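Local coordinates for protein thermoresistant glucokinase (Janibacter sp. HTCC2649, PDB 4EUN) that probably transfers a phosphate from ATP to gluconate, as a sugar kinase of the P-loop fold, at residues Ala91-Ala96 and Thr104-Ser109; Asp117-Gly122 and Val126-Leu131; Gly140-Arg145 and Met150-Leu155. All coordinates share one frame; numbering follows the deposited sequence.

Contact 1. Residues Ala91-Ala96 and Thr104-Ser109; sequences AEWMDA and TIITCS
Trp93 and Met94, near the end of helix 80-99, lie over Thr104 and Ile106 of strand 104-108 in a buried, mostly apolar helix-on-sheet contact. The two axes run nearly antiparallel, 163° apart, and come within 10.0 Å. The six-membered part of the indole does most of the touching. Its CZ3 is 3.6 Å from Thr104 CG2. Trp93 CZ3 also lies 3.7 Å from Ile106 CG2; both methyls come in obliquely to the ring. Trp93 CG stands anti to the backbone N (chi1 -179°), which carries the ring out toward the strand; the indole and the threonine side chain pass each other heading opposite ways. Next to it, Met94 CG passes Thr104 OG1 at 3.9 Å, while the bent end of the thioether brings Met94 CE to 4.3 Å from Ile106 CD1. The hydroxyl is not left to this apolar neighbourhood: Thr104 OG1 is hydrogen-bonded to His31 on strand 31-35. The indole also reaches the dimer partner, with NE1 hydrogen-bonded to the Ala62 carbonyl of the second subunit. Phe63 of the same chain meets the indole edge-to-face. Helix 80-99 belongs to the connection between strands 56-59 and 104-108, which are parallel neighbours, making this the helix-to-strand half of a beta-alpha-beta crossover, the building unit of the P-loop kinase fold.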
loop_
_atom_site.group_PDB
_atom_site.type_symbol
_atom_site.label_atom_id
_atom_site.label_comp_id
_atom_site.label_asym_id
_atom_site.label_seq_id
_atom_site.Cartn_x
_atom_site.Cartn_y
_atom_site.Cartn_z
ATOM N N ALA A 91 13.040 8.676 -1.232
ATOM C CA ALA A 91 13.995 8.786 -2.325
ATOM C C ALA A 91 14.991 7.635 -2.266
ATOM O O ALA A 91 15.308 7.017 -3.287
ATOM C CB ALA A 91 14.722 10.127 -2.273
ATOM N N GLU A 92 15.486 7.348 -1.065
ATOM C CA GLU A 92 16.448 6.266 -0.887
ATOM C C GLU A 92 15.834 4.914 -1.216
ATOM O O GLU A 92 16.490 4.079 -1.840
ATOM C CB GLU A 92 17.010 6.280 0.537
ATOM C CG GLU A 92 17.924 7.475 0.810
ATOM C CD GLU A 92 18.244 7.655 2.282
ATOM O OE1 GLU A 92 17.898 6.762 3.087
ATOM O OE2 GLU A 92 18.843 8.696 2.633
ATOM N N TRP A 93 14.586 4.702 -0.809
ATOM C CA TRP A 93 13.899 3.432 -1.083
ATOM C C TRP A 93 13.753 3.240 -2.587
ATOM O O TRP A 93 14.059 2.163 -3.105
ATOM C CB TRP A 93 12.542 3.412 -0.386
ATOM C CG TRP A 93 11.734 2.154 -0.565
ATOM C CD1 TRP A 93 11.762 1.042 0.225
ATOM C CD2 TRP A 93 10.732 1.916 -1.567
ATOM N NE1 TRP A 93 10.852 0.111 -0.237
ATOM C CE2 TRP A 93 10.205 0.625 -1.333
ATOM C CE3 TRP A 93 10.233 2.666 -2.640
ATOM C CZ2 TRP A 93 9.204 0.065 -2.139
ATOM C CZ3 TRP A 93 9.243 2.117 -3.438
ATOM C CH2 TRP A 93 8.737 0.817 -3.184
ATOM N N MET A 94 13.316 4.284 -3.293
ATOM C CA MET A 94 13.217 4.209 -4.750
ATOM C C MET A 94 14.566 3.982 -5.437
ATOM O O MET A 94 14.652 3.225 -6.405
ATOM C CB MET A 94 12.550 5.472 -5.313
ATOM C CG MET A 94 11.069 5.573 -5.021
ATOM S SD MET A 94 10.306 6.941 -5.939
ATOM C CE MET A 94 10.717 8.352 -4.904
ATOM N N ASP A 95 15.613 4.643 -4.950
ATOM C CA ASP A 95 16.948 4.507 -5.526
ATOM C C ASP A 95 17.460 3.084 -5.363
ATOM O O ASP A 95 18.042 2.516 -6.289
ATOM C CB ASP A 95 17.905 5.497 -4.850
ATOM C CG ASP A 95 19.227 5.642 -5.576
ATOM O OD1 ASP A 95 19.314 5.322 -6.783
ATOM O OD2 ASP A 95 20.185 6.112 -4.932
ATOM N N ALA A 96 17.215 2.495 -4.198
ATOM C CA ALA A 96 17.715 1.141 -3.941
ATOM C C ALA A 96 16.932 0.110 -4.753
ATOM O O ALA A 96 17.507 -0.891 -5.204
ATOM C CB ALA A 96 17.646 0.823 -2.467
ATOM N N THR A 104 8.786 1.047 -9.457
ATOM C CA THR A 104 7.931 1.311 -8.300
ATOM C C THR A 104 6.823 2.330 -8.582
ATOM O O THR A 104 6.955 3.171 -9.471
ATOM C CB THR A 104 8.756 1.854 -7.105
ATOM O OG1 THR A 104 9.315 3.131 -7.451
ATOM C CG2 THR A 104 9.891 0.883 -6.738
ATOM N N ILE A 105 5.742 2.236 -7.808
ATOM C CA ILE A 105 4.721 3.280 -7.759
ATOM C C ILE A 105 4.307 3.468 -6.306
ATOM O O ILE A 105 3.971 2.508 -5.608
ATOM C CB ILE A 105 3.509 2.976 -8.681
ATOM C CG1 ILE A 105 2.492 4.117 -8.641
ATOM C CG2 ILE A 105 2.842 1.622 -8.336
ATOM C CD1 ILE A 105 1.485 4.041 -9.789
ATOM N N ILE A 106 4.341 4.712 -5.834
ATOM C CA ILE A 106 3.988 4.996 -4.449
ATOM C C ILE A 106 2.900 6.051 -4.394
ATOM O O ILE A 106 2.825 6.921 -5.260
ATOM C CB ILE A 106 5.207 5.462 -3.617
ATOM C CG1 ILE A 106 5.724 6.809 -4.092
ATOM C CG2 ILE A 106 6.326 4.412 -3.662
ATOM C CD1 ILE A 106 6.906 7.310 -3.274
ATOM N N THR A 107 2.060 5.977 -3.364
ATOM C CA THR A 107 1.088 7.038 -3.120
ATOM C C THR A 107 1.648 8.004 -2.096
ATOM O O THR A 107 2.165 7.567 -1.074
ATOM C CB THR A 107 -0.212 6.460 -2.575
ATOM O OG1 THR A 107 0.088 5.581 -1.484
ATOM C CG2 THR A 107 -0.930 5.661 -3.645
ATOM N N CYS A 108 1.540 9.304 -2.373
ATOM C CA CYS A 108 1.937 10.349 -1.427
ATOM C C CYS A 108 0.790 11.322 -1.196
ATOM O O CYS A 108 0.003 11.585 -2.105
ATOM C CB CYS A 108 3.101 11.174 -1.979
ATOM S SG CYS A 108 4.663 10.308 -2.070
ATOM N N SER A 109 0.723 11.899 0.002
ATOM C CA SER A 109 -0.172 13.027 0.254
ATOM C C SER A 109 0.364 14.277 -0.451
ATOM O O SER A 109 1.171 14.178 -1.375
ATOM C CB SER A 109 -0.307 13.268 1.754
ATOM O OG SER A 109 0.964 13.258 2.370
#

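Contact 2. Residues Asp117-Gly122 and Val126-Leu131; sequences DVLREG and VDFLHL
Leu119 CD1 lies at the edge of the Phe128 ring, near its plane, 4.0 Å from Phe128 CE2. A water occupies another part of the same rim, also in plane, and the guanidinium of Arg120 comes in obliquely, Arg120 NH1 to Phe128 CE1 3.4 Å, with the two flat groups turned 71° against each other. This is not a stack. The guanidinium has an edge partner of its own: Asp117 OD1 sits in its plane and forms a salt bridge with Arg120 NH2 at 2.9 Å, the N-H pointing at the oxygen with an angle of 157°. Asp117 is met on the anti side of OD1, with the donor tilted out of the carboxylate plane. The arginine chain folds at chi3 (-68°), which turns the guanidinium over toward the strand while Arg120 CG rests 3.9 Å from Val126 CB. No direct hydrogen bond spans the two segments. The water makes the link instead, accepting from Arg120 NH1 at 2.9 Å and donating to Val126 O at 2.7 Å. A type I turn runs from Leu119 to Gly122, and the contact ties this part of the chain, with helix 113-119, to the start of strand 127-132 in the parallel sheet. Around the charged end, Glu169 gives Arg120 NH2 a second carboxylate and Arg113 shares Asp117. Ionic bonds and a water hold the guanidinium in position beside the phenyl ring, and the two carboxylates probably stabilise its positive charge.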
loop_
_atom_site.group_PDB
_atom_site.type_symbol
_atom_site.label_atom_id
_atom_site.label_comp_id
_atom_site.label_asym_id
_atom_site.label_seq_id
_atom_site.Cartn_x
_atom_site.Cartn_y
_atom_site.Cartn_z
ATOM N N ASP A 117 11.437 17.754 -5.528
ATOM C CA ASP A 117 12.880 17.828 -5.804
ATOM C C ASP A 117 13.657 16.782 -4.999
ATOM O O ASP A 117 14.556 16.109 -5.525
ATOM C CB ASP A 117 13.435 19.224 -5.483
ATOM C CG ASP A 117 12.949 20.298 -6.443
ATOM O OD1 ASP A 117 12.519 19.970 -7.567
ATOM O OD2 ASP A 117 13.019 21.494 -6.075
ATOM N N VAL A 118 13.306 16.626 -3.723
ATOM C CA VAL A 118 13.967 15.637 -2.872
ATOM C C VAL A 118 13.704 14.206 -3.356
ATOM O O VAL A 118 14.622 13.388 -3.423
ATOM C CB VAL A 118 13.541 15.776 -1.395
ATOM C CG1 VAL A 118 14.160 14.676 -0.548
ATOM C CG2 VAL A 118 13.934 17.145 -0.860
ATOM N N LEU A 119 12.456 13.904 -3.717
ATOM C CA LEU A 119 12.135 12.588 -4.282
ATOM C C LEU A 119 12.993 12.309 -5.518
ATOM O O LEU A 119 13.478 11.189 -5.707
ATOM C CB LEU A 119 10.647 12.504 -4.644
ATOM C CG LEU A 119 9.675 12.593 -3.463
ATOM C CD1 LEU A 119 8.225 12.492 -3.918
ATOM C CD2 LEU A 119 9.967 11.495 -2.456
ATOM N N ARG A 120 13.208 13.335 -6.340
ATOM C CA ARG A 120 13.985 13.172 -7.571
ATOM C C ARG A 120 15.485 13.010 -7.332
ATOM O O ARG A 120 16.228 12.684 -8.257
ATOM C CB ARG A 120 13.701 14.307 -8.562
ATOM C CG ARG A 120 12.382 14.138 -9.325
ATOM C CD ARG A 120 12.165 15.241 -10.365
ATOM N NE ARG A 120 11.951 16.537 -9.732
ATOM C CZ ARG A 120 10.765 17.135 -9.626
ATOM N NH1 ARG A 120 9.673 16.567 -10.123
ATOM N NH2 ARG A 120 10.672 18.303 -9.017
ATOM N N GLU A 121 15.929 13.223 -6.096
ATOM C CA GLU A 121 17.336 12.983 -5.753
ATOM C C GLU A 121 17.661 11.496 -5.651
ATOM O O GLU A 121 18.830 11.115 -5.632
ATOM C CB GLU A 121 17.714 13.688 -4.441
ATOM C CG GLU A 121 17.611 15.212 -4.481
ATOM C CD GLU A 121 17.930 15.856 -3.138
ATOM O OE1 GLU A 121 18.364 15.133 -2.214
ATOM O OE2 GLU A 121 17.744 17.085 -3.005
ATOM N N GLY A 122 16.629 10.657 -5.585
ATOM C CA GLY A 122 16.815 9.223 -5.438
ATOM C C GLY A 122 17.048 8.480 -6.742
ATOM O O GLY A 122 18.189 8.310 -7.171
ATOM N N VAL A 126 11.488 10.419 -11.862
ATOM C CA VAL A 126 10.210 10.273 -11.166
ATOM C C VAL A 126 9.072 10.932 -11.948
ATOM O O VAL A 126 9.145 12.117 -12.301
ATOM C CB VAL A 126 10.234 10.852 -9.733
ATOM C CG1 VAL A 126 8.930 10.512 -9.011
ATOM C CG2 VAL A 126 11.404 10.302 -8.938
ATOM N N ASP A 127 8.025 10.157 -12.219
ATOM C CA ASP A 127 6.860 10.662 -12.936
ATOM C C ASP A 127 5.717 10.815 -11.961
ATOM O O ASP A 127 5.464 9.925 -11.156
ATOM C CB ASP A 127 6.455 9.689 -14.048
ATOM C CG ASP A 127 7.550 9.477 -15.068
ATOM O OD1 ASP A 127 8.049 10.474 -15.640
ATOM O OD2 ASP A 127 7.919 8.305 -15.291
ATOM N N PHE A 128 5.020 11.949 -12.020
ATOM C CA PHE A 128 3.968 12.222 -11.055
ATOM C C PHE A 128 2.588 12.127 -11.667
ATOM O O PHE A 128 2.351 12.633 -12.761
ATOM C CB PHE A 128 4.171 13.625 -10.447
ATOM C CG PHE A 128 5.352 13.699 -9.536
ATOM C CD1 PHE A 128 6.629 13.923 -10.041
ATOM C CD2 PHE A 128 5.194 13.488 -8.170
ATOM C CE1 PHE A 128 7.733 13.951 -9.191
ATOM C CE2 PHE A 128 6.287 13.520 -7.316
ATOM C CZ PHE A 128 7.556 13.750 -7.827
ATOM N N LEU A 129 1.681 11.458 -10.963
ATOM C CA LEU A 129 0.263 11.507 -11.297
ATOM C C LEU A 129 -0.393 12.327 -10.199
ATOM O O LEU A 129 -0.441 11.919 -9.039
ATOM C CB LEU A 129 -0.337 10.099 -11.354
ATOM C CG LEU A 129 0.337 9.101 -12.296
ATOM C CD1 LEU A 129 -0.295 7.728 -12.113
ATOM C CD2 LEU A 129 0.230 9.551 -13.745
ATOM N N HIS A 130 -0.876 13.505 -10.562
ATOM C CA HIS A 130 -1.460 14.417 -9.581
ATOM C C HIS A 130 -2.984 14.266 -9.572
ATOM O O HIS A 130 -3.669 14.744 -10.476
ATOM C CB HIS A 130 -1.050 15.848 -9.924
ATOM C CG HIS A 130 -1.694 16.897 -9.073
ATOM N ND1 HIS A 130 -1.663 18.231 -9.416
ATOM C CD2 HIS A 130 -2.369 16.819 -7.901
ATOM C CE1 HIS A 130 -2.309 18.931 -8.498
ATOM N NE2 HIS A 130 -2.751 18.104 -7.572
ATOM N N LEU A 131 -3.497 13.571 -8.558
ATOM C CA LEU A 131 -4.920 13.282 -8.446
ATOM C C LEU A 131 -5.565 14.383 -7.621
ATOM O O LEU A 131 -5.204 14.600 -6.458
ATOM C CB LEU A 131 -5.118 11.921 -7.774
ATOM C CG LEU A 131 -6.515 11.305 -7.695
ATOM C CD1 LEU A 131 -7.058 10.972 -9.069
ATOM C CD2 LEU A 131 -6.425 10.048 -6.863
HETATM O O HOH W 1 9.469 14.777 -12.392
#

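Contact 3. Residues Gly140-Arg145 and Met150-Leu155; sequences GRMSKR and MPASLL
Met142 O takes two N-H groups, the backbone N of Arg145 at 3.3 Å and NE2 of His148, while the side chain of Met142 reaches across to Ala152 and Leu155. The first of those bonds closes a type I beta turn, Met142 to Arg145, following helix 135-142. In position, the loop on to helix 155-161 is consistent with the lid region of P-loop kinases. Close by, Ser143 OG donates to Gly140 O at 2.9 Å, approaching 29° out of the carbonyl plane; the Ser143 backbone N makes only a weak bond to the same oxygen. The second segment has its own local ties: Leu154 N bonds to Pro151 O at 3.1 Å and Leu155 N to Ala152 O, so the chain is already coiling before helix 155-161 begins.

Between the two segments everything is apolar and rests on one methionine. Met142 leaves its helix with CG beside the backbone N, then bends at chi3 (65°), swinging the methyl onto the Ala152 backbone. The sulfur, Met142 SD, stays farther back and meets Leu155 CD2 at 4.4 Å. On the helix side, Met142 CB lies in the plane of the Arg145 guanidinium, at its edge. Ala152 is also held by backbone hydrogen bonds to the second subunit, whose Asp51 forms a long, weak ion pair with Arg145. Toward the probable P-loop, Arg141 NE is hydrogen-bonded to Gly39 O and Leu155 touches Val37. The tightest point is the methionine methyl: Met142 CE is 3.6 Å from Ala152 CA and 3.8 Å from Ala152 CB.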
loop_
_atom_site.group_PDB
_atom_site.type_symbol
_atom_site.label_atom_id
_atom_site.label_comp_id
_atom_site.label_asym_id
_atom_site.label_seq_id
_atom_site.Cartn_x
_atom_site.Cartn_y
_atom_site.Cartn_z
ATOM N N GLY A 140 -17.022 15.537 0.010
ATOM C CA GLY A 140 -18.150 14.645 -0.192
ATOM C C GLY A 140 -17.730 13.187 -0.220
ATOM O O GLY A 140 -18.453 12.319 0.270
ATOM N N ARG A 141 -16.564 12.910 -0.797
ATOM C CA ARG A 141 -16.038 11.543 -0.815
ATOM C C ARG A 141 -15.777 11.059 0.610
ATOM O O ARG A 141 -16.163 9.953 0.982
ATOM C CB ARG A 141 -14.741 11.466 -1.636
ATOM C CG ARG A 141 -14.932 11.608 -3.148
ATOM C CD ARG A 141 -13.590 11.675 -3.892
ATOM N NE ARG A 141 -12.787 10.467 -3.703
ATOM C CZ ARG A 141 -12.836 9.407 -4.504
ATOM N NH1 ARG A 141 -13.645 9.408 -5.556
ATOM N NH2 ARG A 141 -12.078 8.346 -4.258
ATOM N N MET A 142 -15.128 11.910 1.402
ATOM C CA MET A 142 -14.759 11.586 2.778
ATOM C C MET A 142 -15.977 11.358 3.667
ATOM O O MET A 142 -15.930 10.579 4.620
ATOM C CB MET A 142 -13.897 12.709 3.353
ATOM C CG MET A 142 -12.696 13.060 2.488
ATOM S SD MET A 142 -12.115 14.755 2.728
ATOM C CE MET A 142 -11.577 14.684 4.431
ATOM N N SER A 143 -17.076 12.029 3.339
ATOM C CA SER A 143 -18.300 11.929 4.128
ATOM C C SER A 143 -19.002 10.580 3.944
ATOM O O SER A 143 -19.886 10.218 4.724
ATOM C CB SER A 143 -19.253 13.065 3.759
ATOM O OG SER A 143 -20.067 12.705 2.658
ATOM N N LYS A 144 -18.604 9.838 2.915
ATOM C CA LYS A 144 -19.224 8.550 2.615
ATOM C C LYS A 144 -18.469 7.399 3.263
ATOM O O LYS A 144 -18.742 6.230 2.983
ATOM C CB LYS A 144 -19.301 8.338 1.104
ATOM C CG LYS A 144 -20.500 9.000 0.446
ATOM C CD LYS A 144 -20.130 9.599 -0.900
ATOM C CE LYS A 144 -19.280 8.641 -1.722
ATOM N NZ LYS A 144 -18.891 9.225 -3.040
ATOM N N ARG A 145 -17.519 7.736 4.128
ATOM C CA ARG A 145 -16.741 6.724 4.826
ATOM C C ARG A 145 -16.943 6.833 6.332
ATOM O O ARG A 145 -17.063 7.933 6.876
ATOM C CB ARG A 145 -15.260 6.840 4.454
ATOM C CG ARG A 145 -14.988 6.562 2.978
ATOM C CD ARG A 145 -13.545 6.866 2.600
ATOM N NE ARG A 145 -13.206 8.274 2.799
ATOM C CZ ARG A 145 -11.983 8.776 2.668
ATOM N NH1 ARG A 145 -11.769 10.067 2.870
ATOM N NH2 ARG A 145 -10.969 7.985 2.338
ATOM N N MET A 150 -7.046 9.976 8.635
ATOM C CA MET A 150 -6.668 11.356 8.945
ATOM C C MET A 150 -7.909 12.218 9.126
ATOM O O MET A 150 -8.935 11.981 8.483
ATOM C CB MET A 150 -5.804 11.931 7.818
ATOM C CG MET A 150 -4.419 11.315 7.747
ATOM S SD MET A 150 -3.430 11.859 9.149
ATOM C CE MET A 150 -2.358 10.455 9.417
ATOM N N PRO A 151 -7.820 13.237 9.990
ATOM C CA PRO A 151 -9.010 14.052 10.255
ATOM C C PRO A 151 -9.356 14.945 9.075
ATOM O O PRO A 151 -8.461 15.409 8.372
ATOM C CB PRO A 151 -8.594 14.914 11.456
ATOM C CG PRO A 151 -7.086 14.873 11.468
ATOM C CD PRO A 151 -6.705 13.543 10.903
ATOM N N ALA A 152 -10.648 15.167 8.860
ATOM C CA ALA A 152 -11.123 16.028 7.794
ATOM C C ALA A 152 -10.551 17.435 7.892
ATOM O O ALA A 152 -10.421 18.122 6.878
ATOM C CB ALA A 152 -12.643 16.072 7.796
ATOM N N SER A 153 -10.230 17.865 9.112
ATOM C CA SER A 153 -9.742 19.223 9.343
ATOM C C SER A 153 -8.392 19.476 8.678
ATOM O O SER A 153 -8.005 20.629 8.480
ATOM C CB SER A 153 -9.647 19.522 10.843
ATOM O OG SER A 153 -8.624 18.748 11.444
ATOM N N LEU A 154 -7.677 18.408 8.326
ATOM C CA LEU A 154 -6.374 18.573 7.687
ATOM C C LEU A 154 -6.495 18.986 6.231
ATOM O O LEU A 154 -5.508 19.419 5.636
ATOM C CB LEU A 154 -5.551 17.283 7.760
ATOM C CG LEU A 154 -4.797 16.961 9.044
ATOM C CD1 LEU A 154 -4.080 15.627 8.890
ATOM C CD2 LEU A 154 -3.802 18.057 9.362
ATOM N N LEU A 155 -7.687 18.847 5.653
ATOM C CA LEU A 155 -7.850 19.071 4.215
ATOM C C LEU A 155 -7.423 20.465 3.782
ATOM O O LEU A 155 -6.734 20.610 2.783
ATOM C CB LEU A 155 -9.283 18.798 3.742
ATOM C CG LEU A 155 -9.537 19.067 2.251
ATOM C CD1 LEU A 155 -8.726 18.122 1.364
ATOM C CD2 LEU A 155 -11.009 18.952 1.916
#

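Contacts 1 and 2 are neighbours, their centres 8 Å apart, and both are helix-to-strand contacts on the same parallel sheet; strand 104-108 of contact 1 is followed in the chain by helix 113-119 of contact 2. They touch through packing, with Ala91 CB 3.5 Å from Val118 O. Contact 3 lies across the centre of the chain, about 25 Å from each of the others between centres, and touches neither: its nearest atoms are about 8 Å from contact 1 and about 6 Å from contact 2. Contacts 1 and 3 both reach the second subunit. The probable P-loop connects them more loosely: Thr107 of contact 1 packs on Lys42, and Arg141 of contact 3 bonds to Gly39.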